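Local coordinates for protein tannase (Lactobacillus plantarum, PDB 3WA7) that hydrolyses the galloyl ester bonds of tannins to release gallic acid, using an alpha/beta-hydrolase fold, at residues V19-I24 against Q99-K103; Y26-R30 against D84-R88. All blocks are in the same frame, centred on the assembly; numbering follows the deposited sequence.

Interaction 1: V19-I24 against Q99-K103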
loop_
_atom_site.group_PDB
_atom_site.type_symbol
_atom_site.label_atom_id
_atom_site.label_comp_id
_atom_site.label_asym_id
_atom_site.label_seq_id
_atom_site.Cartn_x
_atom_site.Cartn_y
_atom_site.Cartn_z
ATOM N N VAL A 19 26.471 -5.927 5.167
ATOM C CA VAL A 19 25.606 -4.852 5.631
ATOM C C VAL A 19 26.352 -4.002 6.651
ATOM O O VAL A 19 26.400 -4.337 7.837
ATOM C CB VAL A 19 24.323 -5.411 6.284
ATOM C CG1 VAL A 19 23.481 -4.273 6.832
ATOM C CG2 VAL A 19 23.530 -6.213 5.265
ATOM N N ALA A 20 26.936 -2.905 6.181
ATOM C CA ALA A 20 27.684 -2.001 7.044
ATOM C C ALA A 20 28.894 -2.709 7.643
ATOM O O ALA A 20 29.011 -2.838 8.862
ATOM C CB ALA A 20 26.781 -1.471 8.155
ATOM N N GLY A 21 29.787 -3.173 6.775
ATOM C CA GLY A 21 30.982 -3.859 7.231
ATOM C C GLY A 21 30.725 -5.210 7.874
ATOM O O GLY A 21 31.658 -5.989 8.077
ATOM N N GLN A 22 29.466 -5.493 8.195
ATOM C CA GLN A 22 29.104 -6.761 8.823
ATOM C C GLN A 22 28.491 -7.731 7.817
ATOM O O GLN A 22 27.613 -7.362 7.037
ATOM C CB GLN A 22 28.118 -6.517 9.968
ATOM C CG GLN A 22 27.699 -7.779 10.705
ATOM C CD GLN A 22 26.784 -7.490 11.879
ATOM O OE1 GLN A 22 27.150 -6.763 12.803
ATOM N NE2 GLN A 22 25.584 -8.061 11.850
ATOM N N ALA A 23 28.957 -8.975 7.842
ATOM C CA ALA A 23 28.452 -9.991 6.927
ATOM C C ALA A 23 27.170 -10.626 7.446
ATOM O O ALA A 23 27.120 -11.112 8.576
ATOM C CB ALA A 23 29.512 -11.067 6.706
ATOM N N ILE A 24 26.130 -10.612 6.620
ATOM C CA ILE A 24 24.855 -11.214 6.995
ATOM C C ILE A 24 24.728 -12.555 6.280
ATOM O O ILE A 24 24.618 -12.607 5.053
ATOM C CB ILE A 24 23.669 -10.312 6.597
ATOM C CG1 ILE A 24 23.799 -8.952 7.285
ATOM C CG2 ILE A 24 22.355 -10.974 6.989
ATOM C CD1 ILE A 24 23.873 -9.033 8.799
ATOM N N GLN A 99 17.567 -7.097 3.437
ATOM C CA GLN A 99 18.870 -7.253 4.068
ATOM C C GLN A 99 18.758 -6.982 5.568
ATOM O O GLN A 99 19.201 -7.783 6.392
ATOM C CB GLN A 99 19.877 -6.287 3.444
ATOM C CG GLN A 99 20.289 -6.647 2.027
ATOM C CD GLN A 99 21.210 -5.609 1.416
ATOM O OE1 GLN A 99 21.768 -4.770 2.123
ATOM N NE2 GLN A 99 21.382 -5.666 0.100
ATOM N N GLN A 100 18.156 -5.850 5.913
ATOM C CA GLN A 100 17.989 -5.469 7.311
ATOM C C GLN A 100 17.069 -6.422 8.066
ATOM O O GLN A 100 17.259 -6.675 9.257
ATOM C CB GLN A 100 17.443 -4.040 7.401
ATOM C CG GLN A 100 18.418 -2.971 6.918
ATOM C CD GLN A 100 19.725 -2.989 7.683
ATOM O OE1 GLN A 100 19.737 -3.065 8.912
ATOM N NE2 GLN A 100 20.838 -2.910 6.959
ATOM N N ALA A 101 16.068 -6.949 7.368
ATOM C CA ALA A 101 15.121 -7.876 7.979
ATOM C C ALA A 101 15.826 -9.172 8.379
ATOM O O ALA A 101 15.583 -9.714 9.454
ATOM C CB ALA A 101 13.981 -8.175 7.005
ATOM N N LEU A 102 16.701 -9.661 7.509
ATOM C CA LEU A 102 17.443 -10.887 7.783
ATOM C C LEU A 102 18.354 -10.670 8.986
ATOM O O LEU A 102 18.478 -11.535 9.854
ATOM C CB LEU A 102 18.269 -11.281 6.557
ATOM C CG LEU A 102 17.431 -11.777 5.377
ATOM C CD1 LEU A 102 18.298 -11.906 4.131
ATOM C CD2 LEU A 102 16.789 -13.112 5.745
ATOM N N LYS A 103 18.982 -9.501 9.026
ATOM C CA LYS A 103 19.874 -9.134 10.119
ATOM C C LYS A 103 19.088 -9.075 11.431
ATOM O O LYS A 103 19.616 -9.381 12.504
ATOM C CB LYS A 103 20.510 -7.768 9.820
ATOM C CG LYS A 103 21.503 -7.280 10.864
ATOM C CD LYS A 103 22.158 -5.983 10.415
ATOM C CE LYS A 103 23.184 -5.486 11.425
ATOM N NZ LYS A 103 22.554 -5.168 12.737
#
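K103 reaches from the last turn of helix 95-103 across the side chains of I24, V19 and Q22. Its CG points away from the backbone N (chi1 -178°) and the chain runs straight to CE, so its methylenes form a rod that meets the I24 side chain at about a right angle. I24 CD1 sits against K103 CG at 3.6 Å, while V19 CG1 lies further along the rod, 4.2 Å from K103 CD. At the end, chi4 of -63° turns NZ aside, and the amide of Q22 touches aliphatic carbon rather than charge, Q22 NE2 standing 3.5 Å from K103 CE. Deeper in, I24 CG2 rests on L102 CB at 4.1 Å. V19 splits its two methyls between neighbouring glutamines. V19 CG2 approaches Q99 OE1 to 3.9 Å, while the NE2 of Q99 is held by the carbonyl of P86. V19 CG1 meets Q100 NE2 at 3.0 Å, which is tight for carbon against nitrogen; Q100 brings its amide there because its chain folds back at chi2. All is van der Waals contact: I24 with L102 is purely apolar, and the other pairs set methyls or an amide against glutamine and lysine chains. V19 and Q22 also bound a type I' turn, tied by the bond of V19 N to Q22 O (2.6 Å). This makes a beta hairpin with a two-residue loop (A20, G21) between strands 13-19 and 22-33, at one edge of the central sheet. The axis of residues 99-103 runs at 88° to that of residues 22-24, and the helix also touches helix 457-468. Such a helix, in the crossover between parallel strands 69-72 and 107-111, is characteristic of the alpha/beta-hydrolase fold, here probably extended at its edge by strand 13-19.

Interaction 2: Y26-R30 against D84-R88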
loop_
_atom_site.group_PDB
_atom_site.type_symbol
_atom_site.label_atom_id
_atom_site.label_comp_id
_atom_site.label_asym_id
_atom_site.label_seq_id
_atom_site.Cartn_x
_atom_site.Cartn_y
_atom_site.Cartn_z
ATOM N N TYR A 26 22.796 -15.949 5.278
ATOM C CA TYR A 26 21.431 -16.419 5.112
ATOM C C TYR A 26 21.364 -17.513 4.059
ATOM O O TYR A 26 22.365 -17.832 3.411
ATOM C CB TYR A 26 20.512 -15.252 4.724
ATOM C CG TYR A 26 20.830 -14.607 3.391
ATOM C CD1 TYR A 26 20.096 -14.923 2.248
ATOM C CD2 TYR A 26 21.853 -13.668 3.277
ATOM C CE1 TYR A 26 20.371 -14.313 1.021
ATOM C CE2 TYR A 26 22.135 -13.054 2.056
ATOM C CZ TYR A 26 21.391 -13.381 0.934
ATOM O OH TYR A 26 21.669 -12.770 -0.271
ATOM N N TYR A 27 20.186 -18.107 3.916
ATOM C CA TYR A 27 19.969 -19.147 2.924
ATOM C C TYR A 27 18.853 -18.680 2.013
ATOM O O TYR A 27 17.961 -17.955 2.447
ATOM C CB TYR A 27 19.581 -20.467 3.589
ATOM C CG TYR A 27 20.761 -21.232 4.136
ATOM C CD1 TYR A 27 21.436 -20.797 5.277
ATOM C CD2 TYR A 27 21.212 -22.388 3.502
ATOM C CE1 TYR A 27 22.535 -21.500 5.775
ATOM C CE2 TYR A 27 22.308 -23.096 3.990
ATOM C CZ TYR A 27 22.963 -22.648 5.124
ATOM O OH TYR A 27 24.042 -23.357 5.603
ATOM N N ALA A 28 18.903 -19.096 0.753
ATOM C CA ALA A 28 17.899 -18.683 -0.214
ATOM C C ALA A 28 17.351 -19.831 -1.053
ATOM O O ALA A 28 18.077 -20.755 -1.417
ATOM C CB ALA A 28 18.487 -17.616 -1.133
ATOM N N ALA A 29 16.055 -19.762 -1.339
ATOM C CA ALA A 29 15.366 -20.744 -2.172
ATOM C C ALA A 29 14.563 -19.848 -3.098
ATOM O O ALA A 29 13.647 -19.155 -2.652
ATOM C CB ALA A 29 14.444 -21.619 -1.334
ATOM N N ARG A 30 14.906 -19.852 -4.381
ATOM C CA ARG A 30 14.244 -18.963 -5.327
ATOM C C ARG A 30 13.409 -19.584 -6.434
ATOM O O ARG A 30 13.502 -20.776 -6.723
ATOM C CB ARG A 30 15.284 -18.052 -5.984
ATOM C CG ARG A 30 16.215 -17.334 -5.025
ATOM C CD ARG A 30 17.123 -16.394 -5.807
ATOM N NE ARG A 30 18.010 -15.598 -4.962
ATOM C CZ ARG A 30 19.141 -16.035 -4.416
ATOM N NH1 ARG A 30 19.550 -17.281 -4.612
ATOM N NH2 ARG A 30 19.878 -15.209 -3.686
ATOM N N ASP A 84 11.180 -10.196 -4.972
ATOM C CA ASP A 84 12.361 -9.456 -4.536
ATOM C C ASP A 84 13.502 -10.357 -4.063
ATOM O O ASP A 84 13.332 -11.564 -3.895
ATOM C CB ASP A 84 11.981 -8.481 -3.416
ATOM C CG ASP A 84 12.712 -7.150 -3.525
ATOM O OD1 ASP A 84 13.714 -7.069 -4.266
ATOM O OD2 ASP A 84 12.289 -6.182 -2.860
ATOM N N ASP A 85 14.661 -9.749 -3.830
ATOM C CA ASP A 85 15.846 -10.490 -3.410
ATOM C C ASP A 85 16.760 -9.509 -2.676
ATOM O O ASP A 85 16.868 -8.351 -3.079
ATOM C CB ASP A 85 16.546 -11.028 -4.663
ATOM C CG ASP A 85 17.644 -12.023 -4.354
ATOM O OD1 ASP A 85 18.609 -11.664 -3.649
ATOM O OD2 ASP A 85 17.541 -13.168 -4.840
ATOM N N PRO A 86 17.417 -9.948 -1.587
ATOM C CA PRO A 86 18.297 -9.011 -0.880
ATOM C C PRO A 86 19.492 -8.575 -1.730
ATOM O O PRO A 86 20.175 -7.608 -1.398
ATOM C CB PRO A 86 18.713 -9.795 0.367
ATOM C CG PRO A 86 18.669 -11.221 -0.092
ATOM C CD PRO A 86 17.395 -11.260 -0.917
ATOM N N GLN A 87 19.729 -9.285 -2.831
ATOM C CA GLN A 87 20.838 -8.962 -3.727
ATOM C C GLN A 87 20.352 -8.274 -5.003
ATOM O O GLN A 87 21.137 -8.010 -5.912
ATOM C CB GLN A 87 21.621 -10.231 -4.091
ATOM C CG GLN A 87 22.117 -11.025 -2.882
ATOM C CD GLN A 87 23.031 -12.182 -3.258
ATOM O OE1 GLN A 87 22.714 -12.990 -4.138
ATOM N NE2 GLN A 87 24.171 -12.275 -2.579
ATOM N N ARG A 88 19.055 -7.986 -5.070
ATOM C CA ARG A 88 18.477 -7.317 -6.230
ATOM C C ARG A 88 18.806 -5.826 -6.161
ATOM O O ARG A 88 18.816 -5.236 -5.081
ATOM C CB ARG A 88 16.954 -7.518 -6.251
ATOM C CG ARG A 88 16.225 -6.820 -7.405
ATOM C CD ARG A 88 14.714 -7.047 -7.318
ATOM N NE ARG A 88 13.962 -6.220 -8.263
ATOM C CZ ARG A 88 13.730 -6.538 -9.534
ATOM N NH1 ARG A 88 14.187 -7.675 -10.033
ATOM N NH2 ARG A 88 13.043 -5.710 -10.310
#
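An Asx turn headed by D85, in the loop between strand 69-72 and helix 95-103, meets R30 of strand 22-33 through a salt bridge. R30 NE gives a very short bond of 2.5 Å to D85 OD2, with an N-H...O angle of 165°; the exact length deserves caution, but the alignment is good. The carboxylate lies at the guanidinium edge, the two planes only 1° apart, and a weak second bond runs from R30 NH2 to D85 OD2 at 3.3 Å. The other oxygen, D85 OD1, accepts from Q87 N at 2.8 Å through its anti lone pair, so both ends of the carboxylate are fixed. An asparagine here would probably leave the R30 guanidinium without its charged mate in the loop. The R30-D85 salt bridge joins the loop to the N-terminal antiparallel part of the alpha/beta-hydrolase sheet, where E15 of strand 13-19 provides R30 NH2 with another salt bridge. A28 CB covers one guanidinium face, offset toward the rim. Nearby, Y26 takes the cramped chi1 of 64°, which carries the ring toward P86 and Q87: Y26 CZ lies 3.6 Å from P86 CG, the ring crossing the proline obliquely. Y26 OH touches Q87 CG at 3.2 Å, with the Q87 amide nearly perpendicular to the ring.

Both interactions use the same side of strand 22-33: I24, Y26 and R30, all even positions of the strand, point to the same face and meet first helix 95-103 and then the loop that leads into that helix. Interaction 1 is larger, 295 against 206 Å² buried, and apolar at heart, with V19, I24 and L102 buried beneath an exposed lysine chain. Interaction 2 is anchored instead by charge at a partly exposed arginine, its buried portion being Y26 and P86. Neither is wholly core or surface. They join directly: L102 CD1 packs on Y26 CG at 3.8 Å, which with the link from Q99 to P86 makes one continuous seam.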